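Local coordinates for protein tail lysozyme, putative (PDB 2IA7) that is a putative tail lysozyme of the gp25 family and probably serves as a baseplate component of a phage-tail-like assembly, at residues 87-99 against 108-121. Residues are numbered along the deposited sequence; the frame is centred on the assembly and turned at random. Where two conformers were deposited one is given.
Sequences EPRIELLSVTASP and LIDIEYRVRSTNTR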
loop_
_atom_site.group_PDB
_atom_site.type_symbol
_atom_site.label_atom_id
_atom_site.label_comp_id
_atom_site.label_asym_id
_atom_site.label_seq_id
_atom_site.Cartn_x
_atom_site.Cartn_y
_atom_site.Cartn_z
ATOM N N GLU A 87 10.204 -0.356 -1.831
ATOM C CA GLU A 87 10.072 -0.218 -3.297
ATOM C C GLU A 87 10.836 1.019 -3.799
ATOM O O GLU A 87 10.227 2.048 -4.146
ATOM C CB GLU A 87 8.641 -0.206 -3.754
ATOM C CG GLU A 87 8.497 -0.321 -5.291
ATOM C CD GLU A 87 9.478 -1.260 -5.908
ATOM O OE1 GLU A 87 9.153 -2.452 -5.998
ATOM O OE2 GLU A 87 10.575 -0.841 -6.346
ATOM N N PRO A 88 12.165 0.916 -3.810
ATOM C CA PRO A 88 12.995 2.066 -4.183
ATOM C C PRO A 88 12.927 2.469 -5.642
ATOM O O PRO A 88 13.509 3.517 -6.047
ATOM C CB PRO A 88 14.406 1.596 -3.794
ATOM C CG PRO A 88 14.369 0.151 -3.855
ATOM C CD PRO A 88 12.973 -0.232 -3.396
ATOM N N ARG A 89 12.299 1.665 -6.474
ATOM C CA ARG A 89 12.196 1.961 -7.924
ATOM C C ARG A 89 11.196 3.068 -8.241
ATOM O O ARG A 89 11.185 3.582 -9.349
ATOM C CB ARG A 89 11.800 0.710 -8.685
ATOM C CG ARG A 89 12.903 -0.321 -8.731
ATOM C CD ARG A 89 12.498 -1.583 -9.438
ATOM N NE ARG A 89 11.446 -2.253 -8.688
ATOM C CZ ARG A 89 10.879 -3.387 -9.043
ATOM N NH1 ARG A 89 11.259 -4.024 -10.141
ATOM N NH2 ARG A 89 9.922 -3.911 -8.282
ATOM N N ILE A 90 10.442 3.494 -7.236
ATOM C CA ILE A 90 9.450 4.573 -7.390
ATOM C C ILE A 90 9.692 5.764 -6.503
ATOM O O ILE A 90 10.316 5.625 -5.463
ATOM C CB ILE A 90 8.003 4.020 -7.195
ATOM C CG1 ILE A 90 7.699 3.689 -5.729
ATOM C CG2 ILE A 90 7.791 2.809 -8.109
ATOM C CD1 ILE A 90 6.301 3.125 -5.481
ATOM N N GLU A 91 9.156 6.911 -6.925
ATOM C CA GLU A 91 9.010 8.104 -6.108
ATOM C C GLU A 91 7.532 8.267 -5.900
ATOM O O GLU A 91 6.761 8.335 -6.822
ATOM C CB GLU A 91 9.544 9.365 -6.833
ATOM C CG GLU A 91 9.269 10.602 -5.992
ATOM C CD GLU A 91 9.663 11.925 -6.637
ATOM O OE1 GLU A 91 9.700 12.031 -7.886
ATOM O OE2 GLU A 91 9.873 12.897 -5.861
ATOM N N LEU A 92 7.096 8.312 -4.665
ATOM C CA LEU A 92 5.706 8.566 -4.407
ATOM C C LEU A 92 5.334 10.021 -4.631
ATOM O O LEU A 92 6.006 10.881 -4.103
ATOM C CB LEU A 92 5.354 8.238 -2.954
ATOM C CG LEU A 92 5.504 6.782 -2.523
ATOM C CD1 LEU A 92 5.218 6.630 -0.993
ATOM C CD2 LEU A 92 4.694 5.806 -3.369
ATOM N N LEU A 93 4.240 10.272 -5.344
ATOM C CA LEU A 93 3.713 11.607 -5.650
ATOM C C LEU A 93 2.494 11.963 -4.788
ATOM O O LEU A 93 2.392 13.080 -4.308
ATOM C CB LEU A 93 3.308 11.698 -7.124
ATOM C CG LEU A 93 4.428 11.363 -8.117
ATOM C CD1 LEU A 93 3.978 11.454 -9.548
ATOM C CD2 LEU A 93 5.655 12.239 -7.925
ATOM N N SER A 94 1.588 11.010 -4.551
ATOM C CA SER A 94 0.369 11.245 -3.768
ATOM C C SER A 94 -0.001 9.909 -3.156
ATOM O O SER A 94 -0.025 8.903 -3.850
ATOM C CB SER A 94 -0.783 11.715 -4.683
ATOM O OG SER A 94 -1.832 12.177 -3.860
ATOM N N VAL A 95 -0.370 9.905 -1.885
ATOM C CA VAL A 95 -0.993 8.765 -1.200
ATOM C C VAL A 95 -2.217 9.306 -0.465
ATOM O O VAL A 95 -2.069 10.092 0.485
ATOM C CB VAL A 95 -0.026 8.023 -0.246
ATOM C CG1 VAL A 95 -0.756 6.883 0.456
ATOM C CG2 VAL A 95 1.186 7.492 -1.047
ATOM N N THR A 96 -3.408 8.853 -0.841
ATOM C CA THR A 96 -4.664 9.301 -0.201
ATOM C C THR A 96 -5.556 8.126 0.134
ATOM O O THR A 96 -5.840 7.261 -0.718
ATOM C CB THR A 96 -5.481 10.186 -1.196
ATOM O OG1 THR A 96 -4.670 11.272 -1.612
ATOM C CG2 THR A 96 -6.813 10.704 -0.583
ATOM N N ALA A 97 -6.024 8.090 1.368
ATOM C CA ALA A 97 -6.966 7.078 1.829
ATOM C C ALA A 97 -8.371 7.575 1.709
ATOM O O ALA A 97 -8.809 8.411 2.479
ATOM C CB ALA A 97 -6.630 6.701 3.298
ATOM N N SER A 98 -9.106 7.050 0.745
ATOM C CA SER A 98 -10.447 7.529 0.483
ATOM C C SER A 98 -11.492 6.635 1.138
ATOM O O SER A 98 -11.423 5.436 1.016
ATOM C CB SER A 98 -10.711 7.517 -1.018
ATOM O OG SER A 98 -12.094 7.752 -1.237
ATOM N N PRO A 99 -12.514 7.217 1.748
ATOM C CA PRO A 99 -13.626 6.438 2.265
ATOM C C PRO A 99 -14.748 6.263 1.231
ATOM O O PRO A 99 -15.916 5.926 1.588
ATOM C CB PRO A 99 -14.102 7.319 3.426
ATOM C CG PRO A 99 -13.864 8.702 2.921
ATOM C CD PRO A 99 -12.656 8.652 2.019
ATOM N N LEU A 108 -9.945 2.714 0.366
ATOM C CA LEU A 108 -9.145 2.615 -0.849
ATOM C C LEU A 108 -7.975 3.562 -0.756
ATOM O O LEU A 108 -8.173 4.755 -0.433
ATOM C CB LEU A 108 -10.021 2.925 -2.069
ATOM C CG LEU A 108 -11.165 1.960 -2.321
ATOM C CD1 LEU A 108 -11.951 2.427 -3.577
ATOM C CD2 LEU A 108 -10.796 0.469 -2.420
ATOM N N ILE A 109 -6.762 3.088 -1.057
ATOM C CA ILE A 109 -5.573 3.947 -1.066
ATOM C C ILE A 109 -5.265 4.273 -2.497
ATOM O O ILE A 109 -4.937 3.411 -3.286
ATOM C CB ILE A 109 -4.364 3.323 -0.403
ATOM C CG1 ILE A 109 -4.814 2.645 0.907
ATOM C CG2 ILE A 109 -3.323 4.379 -0.206
ATOM C CD1 ILE A 109 -5.401 3.535 1.982
ATOM N N ASP A 110 -5.442 5.538 -2.866
ATOM C CA ASP A 110 -5.089 6.039 -4.188
ATOM C C ASP A 110 -3.625 6.483 -4.133
ATOM O O ASP A 110 -3.271 7.396 -3.401
ATOM C CB ASP A 110 -5.973 7.199 -4.534
ATOM C CG ASP A 110 -7.456 6.801 -4.607
ATOM O OD1 ASP A 110 -7.786 5.862 -5.311
ATOM O OD2 ASP A 110 -8.270 7.596 -4.005
ATOM N N ILE A 111 -2.786 5.809 -4.905
ATOM C CA ILE A 111 -1.377 5.950 -4.917
ATOM C C ILE A 111 -0.927 6.391 -6.311
ATOM O O ILE A 111 -1.082 5.660 -7.271
ATOM C CB ILE A 111 -0.666 4.628 -4.536
ATOM C CG1 ILE A 111 -1.136 4.095 -3.158
ATOM C CG2 ILE A 111 0.843 4.879 -4.530
ATOM C CD1 ILE A 111 -0.708 2.671 -2.852
ATOM N N GLU A 112 -0.339 7.578 -6.367
ATOM C CA GLU A 112 0.231 8.098 -7.630
ATOM C C GLU A 112 1.725 8.062 -7.425
ATOM O O GLU A 112 2.239 8.466 -6.374
ATOM C CB GLU A 112 -0.228 9.532 -7.954
ATOM C CG GLU A 112 -1.697 9.737 -8.054
ATOM C CD GLU A 112 -2.079 11.187 -8.393
ATOM O OE1 GLU A 112 -1.377 11.809 -9.258
ATOM O OE2 GLU A 112 -3.068 11.679 -7.765
ATOM N N TYR A 113 2.456 7.557 -8.401
ATOM C CA TYR A 113 3.872 7.413 -8.286
ATOM C C TYR A 113 4.563 7.546 -9.638
ATOM O O TYR A 113 3.947 7.412 -10.688
ATOM C CB TYR A 113 4.204 6.096 -7.609
ATOM C CG TYR A 113 3.801 4.858 -8.381
ATOM C CD1 TYR A 113 4.680 4.244 -9.318
ATOM C CD2 TYR A 113 2.543 4.259 -8.196
ATOM C CE1 TYR A 113 4.297 3.089 -9.999
ATOM C CE2 TYR A 113 2.175 3.116 -8.872
ATOM C CZ TYR A 113 3.058 2.504 -9.750
ATOM O OH TYR A 113 2.652 1.392 -10.439
ATOM N N ARG A 114 5.843 7.853 -9.562
ATOM C CA ARG A 114 6.753 7.994 -10.722
ATOM C C ARG A 114 7.750 6.833 -10.706
ATOM O O ARG A 114 8.360 6.519 -9.681
ATOM C CB ARG A 114 7.511 9.331 -10.634
ATOM C CG ARG A 114 8.462 9.583 -11.768
ATOM C CD ARG A 114 9.119 10.955 -11.618
ATOM N NE ARG A 114 9.993 10.971 -10.471
ATOM C CZ ARG A 114 11.287 10.655 -10.468
ATOM N NH1 ARG A 114 11.910 10.315 -11.572
ATOM N NH2 ARG A 114 11.960 10.680 -9.333
ATOM N N VAL A 115 7.858 6.097 -11.812
ATOM C CA VAL A 115 8.894 5.095 -11.980
ATOM C C VAL A 115 10.166 5.793 -12.350
ATOM O O VAL A 115 10.220 6.499 -13.339
ATOM C CB VAL A 115 8.500 4.043 -13.041
ATOM C CG1 VAL A 115 9.650 3.073 -13.294
ATOM C CG2 VAL A 115 7.276 3.254 -12.517
ATOM N N ARG A 116 11.167 5.670 -11.494
ATOM C CA ARG A 116 12.376 6.472 -11.624
ATOM C C ARG A 116 13.101 6.156 -12.918
ATOM O O ARG A 116 13.670 7.063 -13.554
ATOM C CB ARG A 116 13.322 6.259 -10.409
ATOM C CG ARG A 116 12.760 6.762 -9.106
ATOM C CD ARG A 116 13.672 6.342 -7.940
ATOM N NE ARG A 116 13.075 6.616 -6.636
ATOM C CZ ARG A 116 12.998 7.821 -6.086
ATOM N NH1 ARG A 116 13.497 8.872 -6.720
ATOM N NH2 ARG A 116 12.381 7.980 -4.918
ATOM N N SER A 117 13.144 4.891 -13.327
ATOM C CA SER A 117 13.882 4.490 -14.561
ATOM C C SER A 117 13.340 5.033 -15.908
ATOM O O SER A 117 14.078 5.134 -16.863
ATOM C CB SER A 117 13.985 2.974 -14.712
ATOM O OG SER A 117 12.729 2.361 -14.881
ATOM N N THR A 118 12.078 5.404 -15.939
ATOM C CA THR A 118 11.397 5.910 -17.107
ATOM C C THR A 118 10.790 7.306 -16.969
ATOM O O THR A 118 10.344 7.858 -17.975
ATOM C CB THR A 118 10.242 4.997 -17.489
ATOM O OG1 THR A 118 9.305 4.980 -16.378
ATOM C CG2 THR A 118 10.728 3.568 -17.814
ATOM N N ASN A 119 10.767 7.848 -15.753
ATOM C CA ASN A 119 10.046 9.079 -15.443
ATOM C C ASN A 119 8.583 9.055 -15.865
ATOM O O ASN A 119 7.997 10.084 -16.094
ATOM C CB ASN A 119 10.768 10.287 -16.032
ATOM C CG ASN A 119 11.935 10.726 -15.172
ATOM O OD1 ASN A 119 11.791 10.827 -13.967
ATOM N ND2 ASN A 119 13.111 10.958 -15.784
ATOM N N THR A 120 7.973 7.882 -15.908
ATOM C CA THR A 120 6.557 7.768 -16.249
ATOM C C THR A 120 5.727 7.624 -14.992
ATOM O O THR A 120 6.140 7.009 -14.051
ATOM C CB THR A 120 6.266 6.564 -17.149
ATOM O OG1 THR A 120 7.095 6.636 -18.313
ATOM C CG2 THR A 120 4.823 6.582 -17.574
ATOM N N ARG A 121 4.550 8.202 -15.020
ATOM C CA ARG A 121 3.650 8.221 -13.888
ATOM C C ARG A 121 2.568 7.183 -14.029
ATOM O O ARG A 121 2.057 6.956 -15.114
ATOM C CB ARG A 121 3.076 9.625 -13.710
ATOM C CG ARG A 121 4.190 10.633 -13.483
ATOM C CD ARG A 121 3.725 12.010 -13.176
ATOM N NE ARG A 121 4.855 12.765 -12.648
ATOM C CZ ARG A 121 4.758 13.903 -11.969
ATOM N NH1 ARG A 121 3.574 14.468 -11.732
ATOM N NH2 ARG A 121 5.870 14.467 -11.514
HETATM O O HOH W 1 12.795 2.801 -11.463
HETATM O O HOH W 2 -3.319 9.991 -4.049
#
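Strands 90-98 and 106-115 form an antiparallel beta hairpin, the first two strands of the three-stranded sheet in this gp25-like fold, and a classic beta bulge interrupts their pairing. At the bulge Leu93 and Ser94 both face Glu112: Leu93 N donates to Glu112 O over 2.9 Å and Ser94 N over a longer 3.2 Å, both from the same face of the carbonyl plane. Regular pairing resumes on either side, through Glu91 with Arg114 and through Thr96 with Asp110.

Glu91 and Arg114 also meet by their side chains in a salt bridge. Arg114 turns NE and NH2 side-on to the single oxygen Glu91 OE1, with NE 2.8 Å from OE1, and the carboxylate and guanidinium planes stand 89° apart. The Arg114 chain leaves the backbone extended and bends at chi3 (67°), which brings the guanidinium edge round to that oxygen. Replacing Arg114 by alanine would remove both N-H donors to Glu91 OE1 and is likely to leave that carboxylate without its direct salt bridge, free to turn, with Arg116 and Arg121 near but not in contact. Close by, Arg116 lays one guanidinium face against Glu91 CB, while Leu93 CD1 sits over a face of the Arg121 guanidinium, 3.5 Å from Arg121 CZ.

The other face of the hairpin is apolar. Ile90 CG2 approaches Tyr113 CD1 at 3.6 Å, Val95 CG1 lies 3.6 Å from Ile109 CG2, and Ile109 CD1 reaches Ala97 CB. Helices 30-42 and 69-86 cover this side, Ile38 touching Tyr113 and Val79 touching Val95. On the polar face a water links Ser94 OG and Thr96 OG1 to Asp110 O, donating to the last over 2.7 Å.

The hairpin is therefore two-sided, with aliphatic and aromatic groups packed beneath the helices and a mostly polar reverse, where the Glu91-Arg114 salt bridge and a bridging water lie beside Leu93 and the buried Leu108.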